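Local coordinates for protein putative N-acetylmuramoyl-L-alanine amidase,autolysin cwp6 (Peptoclostridium difficile, PDB 5J72) that probably cleaves the amide bond between N-acetylmuramic acid and L-alanine in peptidoglycan, through a zinc-containing amidase domain joined to a cell-wall-anchoring CWB2 module, at residues L7-V13 against D103-E109; E477-T481 against S528-N532; I171-P175 against Q284-L289; L200-P205 against I225-V231. All blocks are in the same frame, centred on the assembly; numbering follows the deposited sequence. Where two conformers were deposited one is given.

Interaction 1 (L7-V13 against D103-E109); sequences LQRKSVV and DYDVTQE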
loop_
_atom_site.group_PDB
_atom_site.type_symbol
_atom_site.label_atom_id
_atom_site.label_comp_id
_atom_site.label_asym_id
_atom_site.label_seq_id
_atom_site.Cartn_x
_atom_site.Cartn_y
_atom_site.Cartn_z
ATOM N N LEU A 7 -7.607 -14.879 18.025
ATOM C CA LEU A 7 -8.186 -13.531 17.968
ATOM C C LEU A 7 -7.602 -12.822 16.738
ATOM O O LEU A 7 -6.395 -12.906 16.485
ATOM C CB LEU A 7 -7.810 -12.713 19.227
ATOM C CG LEU A 7 -8.344 -13.357 20.541
ATOM C CD1 LEU A 7 -7.989 -12.364 21.729
ATOM C CD2 LEU A 7 -9.865 -13.646 20.440
ATOM N N GLN A 8 -8.446 -12.144 15.996
ATOM C CA GLN A 8 -7.915 -11.475 14.764
ATOM C C GLN A 8 -6.987 -10.269 15.042
ATOM O O GLN A 8 -5.912 -10.133 14.411
ATOM C CB GLN A 8 -9.089 -11.047 13.915
ATOM C CG GLN A 8 -8.648 -10.241 12.635
ATOM C CD GLN A 8 -9.873 -9.777 11.877
ATOM O OE1 GLN A 8 -10.919 -9.527 12.468
ATOM N NE2 GLN A 8 -9.745 -9.604 10.520
ATOM N N ARG A 9 -7.364 -9.407 16.021
ATOM C CA ARG A 9 -6.643 -8.131 16.300
ATOM C C ARG A 9 -6.211 -8.044 17.714
ATOM O O ARG A 9 -6.975 -8.417 18.588
ATOM C CB ARG A 9 -7.594 -6.916 16.125
ATOM C CG ARG A 9 -8.485 -6.957 14.893
ATOM C CD ARG A 9 -8.921 -5.549 14.401
ATOM N NE ARG A 9 -9.847 -5.781 13.267
ATOM C CZ ARG A 9 -9.485 -5.939 11.986
ATOM N NH1 ARG A 9 -10.391 -6.209 11.062
ATOM N NH2 ARG A 9 -8.228 -5.801 11.628
ATOM N N LYS A 10 -4.977 -7.543 17.975
ATOM C CA LYS A 10 -4.498 -7.386 19.336
ATOM C C LYS A 10 -4.386 -5.883 19.676
ATOM O O LYS A 10 -4.107 -5.506 20.818
ATOM C CB LYS A 10 -3.126 -8.010 19.462
ATOM C CG LYS A 10 -3.154 -9.544 19.166
ATOM C CD LYS A 10 -4.201 -10.231 20.073
ATOM C CE LYS A 10 -3.624 -10.814 21.323
ATOM N NZ LYS A 10 -2.208 -11.361 21.157
ATOM N N SER A 11 -4.588 -5.028 18.674
ATOM C CA SER A 11 -4.602 -3.561 18.872
ATOM C C SER A 11 -5.908 -3.068 18.239
ATOM O O SER A 11 -6.162 -3.359 17.047
ATOM C CB SER A 11 -3.381 -2.934 18.200
ATOM O OG SER A 11 -3.353 -1.540 18.437
ATOM N N VAL A 12 -6.771 -2.378 18.998
ATOM C CA VAL A 12 -8.068 -1.942 18.479
ATOM C C VAL A 12 -8.335 -0.472 18.907
ATOM O O VAL A 12 -7.466 0.121 19.542
ATOM C CB VAL A 12 -9.211 -2.876 19.023
ATOM C CG1 VAL A 12 -8.974 -4.328 18.549
ATOM C CG2 VAL A 12 -9.279 -2.825 20.553
ATOM N N VAL A 13 -9.490 0.047 18.553
ATOM C CA VAL A 13 -9.920 1.380 19.024
ATOM C C VAL A 13 -11.403 1.178 19.339
ATOM O O VAL A 13 -11.983 0.162 19.031
ATOM C CB VAL A 13 -9.746 2.527 17.965
ATOM C CG1 VAL A 13 -8.269 2.672 17.535
ATOM C CG2 VAL A 13 -10.568 2.205 16.732
ATOM N N ASP A 103 -1.392 -13.943 26.679
ATOM C CA ASP A 103 -1.233 -14.013 25.220
ATOM C C ASP A 103 -2.483 -13.464 24.489
ATOM O O ASP A 103 -2.403 -13.197 23.267
ATOM C CB ASP A 103 -1.143 -15.477 24.766
ATOM C CG ASP A 103 0.100 -16.185 25.234
ATOM O OD1 ASP A 103 0.144 -17.408 25.116
ATOM O OD2 ASP A 103 1.030 -15.508 25.728
ATOM N N TYR A 104 -3.624 -13.332 25.178
ATOM C CA TYR A 104 -4.837 -12.844 24.504
ATOM C C TYR A 104 -5.165 -11.371 24.842
ATOM O O TYR A 104 -6.207 -10.895 24.430
ATOM C CB TYR A 104 -6.059 -13.729 24.866
ATOM C CG TYR A 104 -5.695 -15.165 24.615
ATOM C CD1 TYR A 104 -5.371 -16.014 25.676
ATOM C CD2 TYR A 104 -5.527 -15.649 23.307
ATOM C CE1 TYR A 104 -4.871 -17.292 25.453
ATOM C CE2 TYR A 104 -5.010 -16.939 23.075
ATOM C CZ TYR A 104 -4.678 -17.742 24.161
ATOM O OH TYR A 104 -4.059 -18.956 24.005
ATOM N N ASP A 105 -4.295 -10.669 25.554
ATOM C CA ASP A 105 -4.613 -9.255 25.913
ATOM C C ASP A 105 -4.774 -8.398 24.671
ATOM O O ASP A 105 -3.957 -8.515 23.742
ATOM C CB ASP A 105 -3.421 -8.684 26.668
ATOM C CG ASP A 105 -3.329 -9.147 28.106
ATOM O OD1 ASP A 105 -4.207 -9.900 28.555
ATOM O OD2 ASP A 105 -2.384 -8.764 28.766
ATOM N N VAL A 106 -5.768 -7.534 24.639
ATOM C CA VAL A 106 -6.008 -6.685 23.469
ATOM C C VAL A 106 -5.958 -5.257 23.916
ATOM O O VAL A 106 -6.651 -4.930 24.903
ATOM C CB VAL A 106 -7.391 -7.058 22.858
ATOM C CG1 VAL A 106 -7.795 -6.021 21.810
ATOM C CG2 VAL A 106 -7.308 -8.472 22.245
ATOM N N THR A 107 -5.111 -4.422 23.271
ATOM C CA THR A 107 -4.974 -3.032 23.680
ATOM C C THR A 107 -5.913 -2.145 22.872
ATOM O O THR A 107 -5.924 -2.186 21.620
ATOM C CB THR A 107 -3.503 -2.600 23.491
ATOM O OG1 THR A 107 -2.692 -3.480 24.250
ATOM C CG2 THR A 107 -3.273 -1.175 23.965
ATOM N N GLN A 108 -6.703 -1.331 23.575
ATOM C CA GLN A 108 -7.631 -0.397 22.920
ATOM C C GLN A 108 -7.019 0.979 22.983
ATOM O O GLN A 108 -6.964 1.632 24.038
ATOM C CB GLN A 108 -9.004 -0.422 23.624
ATOM C CG GLN A 108 -10.031 0.494 22.947
ATOM C CD GLN A 108 -11.412 0.146 23.471
ATOM O OE1 GLN A 108 -11.771 -1.018 23.597
ATOM N NE2 GLN A 108 -12.260 1.174 23.714
ATOM N N GLU A 109 -6.543 1.472 21.839
ATOM C CA GLU A 109 -5.909 2.794 21.788
ATOM C C GLU A 109 -6.948 3.813 21.335
ATOM O O GLU A 109 -8.084 3.460 21.024
ATOM C CB GLU A 109 -4.808 2.783 20.723
ATOM C CG GLU A 109 -3.860 1.628 20.881
ATOM C CD GLU A 109 -2.728 1.962 21.869
ATOM O OE1 GLU A 109 -1.751 1.199 21.915
ATOM O OE2 GLU A 109 -2.821 2.962 22.583
HETATM O O HOH W 1 -2.170 -6.141 23.609
HETATM O O HOH W 2 -1.539 -10.108 23.491
HETATM O O HOH W 3 -1.582 -0.969 20.415
#

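Interaction 2 (E477-T481 against S528-N532); sequences EKKYT and SIHYN. With ZN (zinc ion), chain I.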
loop_
_atom_site.group_PDB
_atom_site.type_symbol
_atom_site.label_atom_id
_atom_site.label_comp_id
_atom_site.label_asym_id
_atom_site.label_seq_id
_atom_site.Cartn_x
_atom_site.Cartn_y
_atom_site.Cartn_z
ATOM N N GLU A 477 -6.856 17.338 -21.482
ATOM C CA GLU A 477 -5.838 18.107 -20.767
ATOM C C GLU A 477 -5.914 17.889 -19.215
ATOM O O GLU A 477 -4.858 17.741 -18.564
ATOM C CB GLU A 477 -6.016 19.596 -21.096
ATOM C CG GLU A 477 -4.983 20.502 -20.402
ATOM C CD GLU A 477 -5.172 21.981 -20.756
ATOM O OE1 GLU A 477 -4.395 22.806 -20.263
ATOM O OE2 GLU A 477 -6.109 22.320 -21.509
ATOM N N LYS A 478 -7.126 17.903 -18.620
ATOM C CA LYS A 478 -7.251 17.769 -17.155
ATOM C C LYS A 478 -6.645 16.461 -16.616
ATOM O O LYS A 478 -6.182 16.414 -15.462
ATOM C CB LYS A 478 -8.732 17.900 -16.710
ATOM C CG LYS A 478 -9.607 16.661 -17.032
ATOM C CD LYS A 478 -10.937 16.746 -16.199
ATOM C CE LYS A 478 -12.028 15.821 -16.706
ATOM N NZ LYS A 478 -13.116 15.712 -15.658
ATOM N N LYS A 479 -6.608 15.411 -17.409
ATOM C CA LYS A 479 -6.009 14.198 -16.850
ATOM C C LYS A 479 -4.468 14.168 -17.093
ATOM O O LYS A 479 -3.718 13.614 -16.286
ATOM C CB LYS A 479 -6.557 12.982 -17.534
ATOM C CG LYS A 479 -8.069 12.900 -17.380
ATOM C CD LYS A 479 -8.609 11.805 -18.227
ATOM C CE LYS A 479 -10.074 11.599 -17.915
ATOM N NZ LYS A 479 -10.633 10.545 -18.785
ATOM N N TYR A 480 -4.027 14.736 -18.222
ATOM C CA TYR A 480 -2.599 14.720 -18.479
ATOM C C TYR A 480 -1.973 15.716 -17.530
ATOM O O TYR A 480 -0.827 15.484 -17.096
ATOM C CB TYR A 480 -2.326 15.160 -19.923
ATOM C CG TYR A 480 -2.252 13.980 -20.848
ATOM C CD1 TYR A 480 -1.023 13.514 -21.312
ATOM C CD2 TYR A 480 -3.408 13.338 -21.284
ATOM C CE1 TYR A 480 -0.945 12.446 -22.185
ATOM C CE2 TYR A 480 -3.339 12.261 -22.166
ATOM C CZ TYR A 480 -2.104 11.820 -22.616
ATOM O OH TYR A 480 -1.998 10.774 -23.506
ATOM N N THR A 481 -2.699 16.819 -17.192
ATOM C CA THR A 481 -2.009 17.750 -16.281
ATOM C C THR A 481 -1.933 17.101 -14.929
ATOM O O THR A 481 -0.917 17.280 -14.228
ATOM C CB THR A 481 -2.727 19.132 -16.147
ATOM O OG1 THR A 481 -4.038 18.939 -15.620
ATOM C CG2 THR A 481 -2.849 19.846 -17.476
ATOM N N SER A 528 1.861 26.344 -12.648
ATOM C CA SER A 528 0.638 25.811 -13.213
ATOM C C SER A 528 1.030 24.950 -14.382
ATOM O O SER A 528 1.909 25.333 -15.165
ATOM C CB SER A 528 -0.294 26.975 -13.592
ATOM O OG SER A 528 -1.515 26.511 -14.146
ATOM N N ILE A 529 0.422 23.762 -14.545
ATOM C CA ILE A 529 0.810 22.848 -15.587
ATOM C C ILE A 529 -0.372 22.646 -16.490
ATOM O O ILE A 529 -1.445 22.234 -16.030
ATOM C CB ILE A 529 1.282 21.481 -14.950
ATOM C CG1 ILE A 529 2.617 21.733 -14.178
ATOM C CG2 ILE A 529 1.560 20.416 -16.034
ATOM C CD1 ILE A 529 3.099 20.513 -13.384
ATOM N N HIS A 530 -0.172 22.915 -17.768
ATOM C CA HIS A 530 -1.216 22.854 -18.784
ATOM C C HIS A 530 -0.723 22.180 -20.071
ATOM O O HIS A 530 0.474 21.916 -20.209
ATOM C CB HIS A 530 -1.656 24.297 -19.116
ATOM C CG HIS A 530 -2.524 24.909 -18.052
ATOM N ND1 HIS A 530 -3.902 25.096 -18.232
ATOM C CD2 HIS A 530 -2.208 25.351 -16.801
ATOM C CE1 HIS A 530 -4.344 25.619 -17.093
ATOM N NE2 HIS A 530 -3.380 25.796 -16.191
ATOM N N TYR A 531 -1.650 21.864 -21.003
ATOM C CA TYR A 531 -1.290 21.308 -22.313
ATOM C C TYR A 531 -1.904 22.251 -23.375
ATOM O O TYR A 531 -3.014 22.749 -23.161
ATOM C CB TYR A 531 -1.796 19.874 -22.463
ATOM C CG TYR A 531 -0.831 18.905 -21.820
ATOM C CD1 TYR A 531 0.106 18.213 -22.581
ATOM C CD2 TYR A 531 -0.809 18.727 -20.437
ATOM C CE1 TYR A 531 1.051 17.385 -21.985
ATOM C CE2 TYR A 531 0.135 17.896 -19.831
ATOM C CZ TYR A 531 1.065 17.233 -20.607
ATOM O OH TYR A 531 2.004 16.418 -20.007
ATOM N N ASN A 532 -1.169 22.549 -24.468
ATOM C CA ASN A 532 -1.618 23.491 -25.514
ATOM C C ASN A 532 -2.484 22.820 -26.544
ATOM O O ASN A 532 -2.635 21.595 -26.541
ATOM C CB ASN A 532 -0.434 24.086 -26.272
ATOM C CG ASN A 532 -0.333 25.548 -26.073
ATOM O OD1 ASN A 532 -1.360 26.226 -26.076
ATOM N ND2 ASN A 532 0.850 26.121 -25.841
HETATM ZN ZN ZN I . -5.052 24.913 -20.096
HETATM O O HOH W 4 -6.479 24.971 -21.959
HETATM O O HOH W 5 -3.743 25.407 -21.740
HETATM O O HOH W 6 -5.567 27.003 -19.976
#

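Interaction 3 (I171-P175 against Q284-L289); sequences ITATP and QQPIIL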
loop_
_atom_site.group_PDB
_atom_site.type_symbol
_atom_site.label_atom_id
_atom_site.label_comp_id
_atom_site.label_asym_id
_atom_site.label_seq_id
_atom_site.Cartn_x
_atom_site.Cartn_y
_atom_site.Cartn_z
ATOM N N ILE A 171 8.120 -13.467 -2.639
ATOM C CA ILE A 171 7.066 -12.541 -2.921
ATOM C C ILE A 171 5.725 -13.226 -3.196
ATOM O O ILE A 171 4.728 -12.519 -3.256
ATOM C CB ILE A 171 7.266 -11.650 -4.310
ATOM C CG1 ILE A 171 7.409 -12.670 -5.508
ATOM C CG2 ILE A 171 8.491 -10.718 -4.137
ATOM C CD1 ILE A 171 8.187 -12.171 -6.758
ATOM N N THR A 172 5.655 -14.530 -3.432
ATOM C CA THR A 172 4.318 -15.126 -3.636
ATOM C C THR A 172 3.983 -16.004 -2.381
ATOM O O THR A 172 2.960 -16.707 -2.376
ATOM C CB THR A 172 4.300 -16.019 -4.900
ATOM O OG1 THR A 172 5.367 -16.946 -4.784
ATOM C CG2 THR A 172 4.464 -15.138 -6.192
ATOM N N ALA A 173 4.814 -15.929 -1.347
ATOM C CA ALA A 173 4.624 -16.705 -0.094
ATOM C C ALA A 173 3.489 -16.183 0.754
ATOM O O ALA A 173 2.932 -16.982 1.477
ATOM C CB ALA A 173 5.886 -16.651 0.739
ATOM N N THR A 174 3.078 -14.864 0.667
ATOM C CA THR A 174 2.022 -14.395 1.581
ATOM C C THR A 174 0.737 -15.117 1.484
ATOM O O THR A 174 0.176 -15.437 2.523
ATOM C CB THR A 174 1.819 -12.825 1.466
ATOM O OG1 THR A 174 2.994 -12.249 2.024
ATOM C CG2 THR A 174 0.619 -12.347 2.206
ATOM N N PRO A 175 0.180 -15.421 0.283
ATOM C CA PRO A 175 -1.102 -16.138 0.243
ATOM C C PRO A 175 -1.043 -17.554 0.879
ATOM O O PRO A 175 -2.032 -18.055 1.397
ATOM C CB PRO A 175 -1.441 -16.168 -1.271
ATOM C CG PRO A 175 -0.748 -14.960 -1.802
ATOM C CD PRO A 175 0.573 -14.934 -1.056
ATOM N N GLN A 284 -6.621 -15.513 0.212
ATOM C CA GLN A 284 -5.985 -16.856 0.199
ATOM C C GLN A 284 -6.066 -17.423 -1.194
ATOM O O GLN A 284 -6.422 -18.608 -1.382
ATOM C CB GLN A 284 -6.658 -17.826 1.221
ATOM C CG GLN A 284 -6.556 -17.201 2.606
ATOM C CD GLN A 284 -7.118 -18.107 3.705
ATOM O OE1 GLN A 284 -7.229 -19.309 3.544
ATOM N NE2 GLN A 284 -7.447 -17.519 4.851
ATOM N N GLN A 285 -5.757 -16.587 -2.186
ATOM C CA GLN A 285 -5.759 -17.063 -3.593
ATOM C C GLN A 285 -4.376 -16.696 -4.071
ATOM O O GLN A 285 -3.758 -15.683 -3.674
ATOM C CB GLN A 285 -6.924 -16.472 -4.405
ATOM C CG GLN A 285 -8.264 -16.974 -3.870
ATOM C CD GLN A 285 -8.564 -18.411 -4.295
ATOM O OE1 GLN A 285 -8.277 -18.844 -5.417
ATOM N NE2 GLN A 285 -9.109 -19.185 -3.376
ATOM N N PRO A 286 -3.800 -17.517 -4.951
ATOM C CA PRO A 286 -2.431 -17.224 -5.372
ATOM C C PRO A 286 -2.054 -16.080 -6.297
ATOM O O PRO A 286 -2.829 -15.603 -7.112
ATOM C CB PRO A 286 -1.991 -18.538 -6.022
ATOM C CG PRO A 286 -3.268 -19.164 -6.532
ATOM C CD PRO A 286 -4.438 -18.578 -5.758
ATOM N N ILE A 287 -0.796 -15.696 -6.134
ATOM C CA ILE A 287 -0.139 -14.753 -7.048
ATOM C C ILE A 287 0.602 -15.676 -8.042
ATOM O O ILE A 287 1.399 -16.538 -7.638
ATOM C CB ILE A 287 0.889 -13.853 -6.328
ATOM C CG1 ILE A 287 0.160 -12.891 -5.330
ATOM C CG2 ILE A 287 1.689 -13.044 -7.396
ATOM C CD1 ILE A 287 1.235 -12.232 -4.363
ATOM N N ILE A 288 0.283 -15.526 -9.332
ATOM C CA ILE A 288 0.877 -16.375 -10.355
ATOM C C ILE A 288 1.860 -15.510 -11.073
ATOM O O ILE A 288 1.509 -14.430 -11.569
ATOM C CB ILE A 288 -0.237 -16.873 -11.293
ATOM C CG1 ILE A 288 -1.173 -17.896 -10.566
ATOM C CG2 ILE A 288 0.419 -17.506 -12.564
ATOM C CD1 ILE A 288 -0.489 -19.262 -10.211
ATOM N N LEU A 289 3.110 -15.933 -11.115
ATOM C CA LEU A 289 4.100 -15.143 -11.802
ATOM C C LEU A 289 4.218 -15.561 -13.305
ATOM O O LEU A 289 4.261 -16.744 -13.633
ATOM C CB LEU A 289 5.452 -15.265 -11.093
ATOM C CG LEU A 289 5.403 -14.748 -9.650
ATOM C CD1 LEU A 289 6.848 -14.855 -9.025
ATOM C CD2 LEU A 289 4.943 -13.240 -9.646
HETATM O O HOH W 7 0.747 -17.107 -3.895
#

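Interaction 4 (L200-P205 against I225-V231); sequences LKRLNP and IKSAVNV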
loop_
_atom_site.group_PDB
_atom_site.type_symbol
_atom_site.label_atom_id
_atom_site.label_comp_id
_atom_site.label_asym_id
_atom_site.label_seq_id
_atom_site.Cartn_x
_atom_site.Cartn_y
_atom_site.Cartn_z
ATOM N N LEU A 200 11.430 -18.931 16.568
ATOM C CA LEU A 200 10.976 -20.267 16.235
ATOM C C LEU A 200 10.750 -21.024 17.586
ATOM O O LEU A 200 9.742 -21.695 17.766
ATOM C CB LEU A 200 12.046 -21.081 15.447
ATOM C CG LEU A 200 12.182 -20.695 13.971
ATOM C CD1 LEU A 200 13.359 -21.390 13.391
ATOM C CD2 LEU A 200 10.898 -21.117 13.242
ATOM N N LYS A 201 11.674 -20.904 18.536
ATOM C CA LYS A 201 11.442 -21.605 19.816
ATOM C C LYS A 201 10.187 -21.093 20.550
ATOM O O LYS A 201 9.381 -21.883 21.093
ATOM C CB LYS A 201 12.654 -21.374 20.774
ATOM C CG LYS A 201 13.875 -22.187 20.301
ATOM C CD LYS A 201 15.088 -21.946 21.321
ATOM C CE LYS A 201 16.297 -22.844 21.039
ATOM N NZ LYS A 201 16.063 -24.313 21.372
ATOM N N ARG A 202 10.018 -19.789 20.558
ATOM C CA ARG A 202 8.859 -19.196 21.253
ATOM C C ARG A 202 7.533 -19.636 20.610
ATOM O O ARG A 202 6.588 -19.923 21.342
ATOM C CB ARG A 202 8.945 -17.634 21.175
ATOM C CG ARG A 202 8.032 -16.959 22.224
ATOM C CD ARG A 202 7.870 -15.437 21.925
ATOM N NE ARG A 202 7.211 -15.198 20.639
ATOM C CZ ARG A 202 5.900 -15.329 20.462
ATOM N NH1 ARG A 202 5.372 -15.155 19.259
ATOM N NH2 ARG A 202 5.104 -15.644 21.496
ATOM N N LEU A 203 7.473 -19.676 19.271
ATOM C CA LEU A 203 6.208 -20.061 18.564
ATOM C C LEU A 203 5.883 -21.537 18.750
ATOM O O LEU A 203 4.727 -21.905 18.524
ATOM C CB LEU A 203 6.336 -19.833 17.020
ATOM C CG LEU A 203 6.440 -18.328 16.674
ATOM C CD1 LEU A 203 6.917 -18.129 15.243
ATOM C CD2 LEU A 203 5.069 -17.686 16.801
ATOM N N ASN A 204 6.891 -22.356 19.072
ATOM C CA ASN A 204 6.772 -23.826 19.257
ATOM C C ASN A 204 6.008 -24.498 18.070
ATOM O O ASN A 204 4.988 -25.162 18.251
ATOM C CB ASN A 204 6.048 -24.145 20.529
ATOM C CG ASN A 204 6.324 -25.670 20.864
ATOM O OD1 ASN A 204 7.472 -26.139 20.670
ATOM N ND2 ASN A 204 5.382 -26.398 21.243
ATOM N N PRO A 205 6.457 -24.275 16.851
ATOM C CA PRO A 205 5.740 -24.892 15.719
ATOM C C PRO A 205 6.017 -26.383 15.629
ATOM O O PRO A 205 6.999 -26.876 16.198
ATOM C CB PRO A 205 6.358 -24.174 14.501
ATOM C CG PRO A 205 7.781 -23.898 14.958
ATOM C CD PRO A 205 7.634 -23.515 16.428
ATOM N N ILE A 225 17.704 -24.863 11.762
ATOM C CA ILE A 225 16.300 -24.685 12.145
ATOM C C ILE A 225 15.927 -25.870 13.045
ATOM O O ILE A 225 15.346 -25.656 14.104
ATOM C CB ILE A 225 15.457 -24.697 10.857
ATOM C CG1 ILE A 225 15.686 -23.321 10.095
ATOM C CG2 ILE A 225 13.944 -24.914 11.191
ATOM C CD1 ILE A 225 15.063 -23.377 8.702
ATOM N N LYS A 226 16.266 -27.105 12.635
ATOM C CA LYS A 226 15.868 -28.263 13.488
ATOM C C LYS A 226 16.604 -28.253 14.828
ATOM O O LYS A 226 16.116 -28.838 15.804
ATOM C CB LYS A 226 16.120 -29.576 12.752
ATOM C CG LYS A 226 15.181 -29.710 11.579
ATOM C CD LYS A 226 15.560 -30.944 10.772
ATOM C CE LYS A 226 14.338 -31.469 10.096
ATOM N NZ LYS A 226 14.665 -32.286 8.905
ATOM N N SER A 227 17.768 -27.600 14.911
ATOM C CA SER A 227 18.442 -27.535 16.207
ATOM C C SER A 227 17.706 -26.618 17.068
ATOM O O SER A 227 17.726 -26.778 18.288
ATOM C CB SER A 227 19.862 -26.997 16.078
ATOM O OG SER A 227 20.634 -28.068 15.580
ATOM N N ALA A 228 17.051 -25.636 16.486
ATOM C CA ALA A 228 16.282 -24.729 17.319
ATOM C C ALA A 228 15.024 -25.413 17.797
ATOM O O ALA A 228 14.742 -25.376 18.997
ATOM C CB ALA A 228 15.913 -23.449 16.535
ATOM N N VAL A 229 14.249 -26.021 16.881
ATOM C CA VAL A 229 12.993 -26.699 17.208
ATOM C C VAL A 229 12.958 -27.867 16.258
ATOM O O VAL A 229 13.116 -27.654 15.046
ATOM C CB VAL A 229 11.754 -25.783 17.023
ATOM C CG1 VAL A 229 10.470 -26.510 17.461
ATOM C CG2 VAL A 229 11.940 -24.493 17.840
ATOM N N ASN A 230 12.773 -29.116 16.784
ATOM C CA ASN A 230 12.840 -30.294 15.927
ATOM C C ASN A 230 11.583 -30.502 15.128
ATOM O O ASN A 230 10.876 -31.504 15.280
ATOM C CB ASN A 230 13.122 -31.540 16.764
ATOM C CG ASN A 230 13.540 -32.689 15.888
ATOM O OD1 ASN A 230 14.176 -32.449 14.829
ATOM N ND2 ASN A 230 13.279 -33.941 16.220
ATOM N N VAL A 231 11.316 -29.541 14.215
ATOM C CA VAL A 231 10.117 -29.615 13.390
ATOM C C VAL A 231 10.268 -30.485 12.127
ATOM O O VAL A 231 11.369 -30.817 11.731
ATOM C CB VAL A 231 9.844 -28.178 12.847
ATOM C CG1 VAL A 231 9.459 -27.218 13.995
ATOM C CG2 VAL A 231 11.099 -27.658 12.081
#

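Interaction 1 (L7-V13 against D103-E109)
The side chain of K10 crosses V106 at about a right angle and curls back beyond CG, which turns the ammonium group toward the start of the other segment. There K10 NZ donates to D103 O (2.8 Å) and to a water that in turn reaches D105 O. D103, with N100, belongs to a calcium site of this protein. A lysine, with a long flexible chain and a charged tip, suits a spot where backbone carbonyls gather. L7 and Y104 also cross at about a right angle: L7 CD1 lies at the edge of the phenol ring, near its plane, and is 3.9 Å from Y104 CB. Strands 11-13 and 106-109 pair in parallel within the N-terminal domain, through T107 N to K10 O, V12 N to T107 O (2.8 Å) and E109 N to V12 O. Beta-branched V106 uses both methyls. With chi1 at 169° its CG1 turns to V12 CG2 (3.7 Å), while V106 CG2 meets L7 CD1 (4.0 Å). V12 and Q108 share one face, where Y63 of strand 56-63 covers them and W73 and K65 hold the Q108 amide. S11 and T107 take the other face, and a water links S11 OG to E109 OE1.

Interaction 2 (E477-T481 against S528-N532)
The ring of Y531 stands against the first turn of helix 477-494, with Y480 over one face and T481 at its edge. Y480 CB makes a CH-pi contact, 3.7 Å from Y531 CE2, and the Y480 ring turns an edge to the same ring, the centroids 5.7 Å apart and the planes at 67°. T481 CG2 sits in the ring plane, 3.8 Å from Y531 CD2. A tyrosine offers a broad apolar face here and still places its hydroxyl on T484. E477 is fully extended: with CG anti to the backbone N (chi1 -179°), the straight chain reaches from the helix to the strand. Its OE1 binds the zinc ion at 2.2 Å, as does H530 ND1 (2.2 Å); H460 and three waters complete the site of this Amidase_3 domain. E477 OE1 also accepts a hydrogen bond from Y531 N (3.0 Å), which comes from above the carboxylate plane, 51° out of it. E477 OE2 takes A467 N and a zinc-bound water, so both oxygens are gripped and the carboxylate cannot easily rotate. T481 fits tightly: its CG2 lies only 3.1 Å from I529 O, while its hydroxyl bonds to G459 O.

Interaction 3 (I171-P175 against Q284-L289)
T172 and I287 meet because of how their branches are turned. In T172 a chi1 of 53° puts CG2 opposite the carbonyl carbon and sends it across the gap, where it is 3.7 Å from I287 CG2. The same methyl reaches tip to tip into L289, T172 CG2 lying 3.6 Å from L289 CG. The other branch of I287, set by chi1 -67°, crosses the P175 ring at about a right angle, I287 CG1 being 4.2 Å from P175 CG. The compact proline, in the first turn of helix 174-180, also rests on backbone: P175 CB lies 3.4 Å from Q285 O. Q284, with positive phi, is the C-prime residue of the Schellman motif that ends helix 270-283. The segments come from consecutive CWB2 units, whose interface this contact helps form. No direct hydrogen bond joins them; one water bridges T172 O (2.7 Å) and I287 N (3.1 Å). Cohesion therefore rests mainly on close-fitting hydrocarbon, with that water satisfying backbone groups in a buried seam.

Interaction 4 (L200-P205 against I225-V231)
V229 is the bump of this contact. In the conformer described, V229 CG2 presses on the last turn of the opposite helix, 3.5 Å from K201 CA, and V229 CG1 on the chain that follows, 3.7 Å from P205 O; a second conformer makes this placement less certain. The hollow that receives it is formed by L200, K201 and P205. Deeper in, L200 CD1 lies obliquely against I225 CG2 (4.2 Å), two branched side chains filling the angle between the helices above V208. On the side toward strand 207-211, V231 CG1 lies 3.3 Å from P205 O. It also meets the compact, rigid ring obliquely, V231 CG1 being 3.8 Å from P205 CG. K201, exposed to solvent, closes the outer side. Its aliphatic part runs alongside V229, pointing the opposite way, and a bend at chi4 (-71°) brings K201 NZ to A228 O (2.9 Å), in the carbonyl plane and on a lone pair. A positive charge suits this carbonyl, since the C-terminal end of helix 219-228 probably carries partial negative charge. Both helices lead into strands 207-211 and 232-236, neighbours in a four-stranded parallel sheet, consistent with the alpha/beta fold of a CWB2 unit.

In the fold
From the N terminus, interaction 1 closes the first loop, bringing 7-13 back to 103-109 across a mostly beta N-terminal domain before any other contact opens. Interaction 3 then spans 171 to 289, joining a helix start in the first CWB2 range to an outer strand in the second. Interaction 4 is nested inside that loop, a shorter closure tying two successive helix ends, and its atoms come within about 6 Å of interaction 1. Interaction 2 closes the loop from 477 to 532, tying the start of helix 477-494 to the end of strand 525-532 in the amidase domain, its centre about 47 Å from that of interaction 1. None of the loops cross.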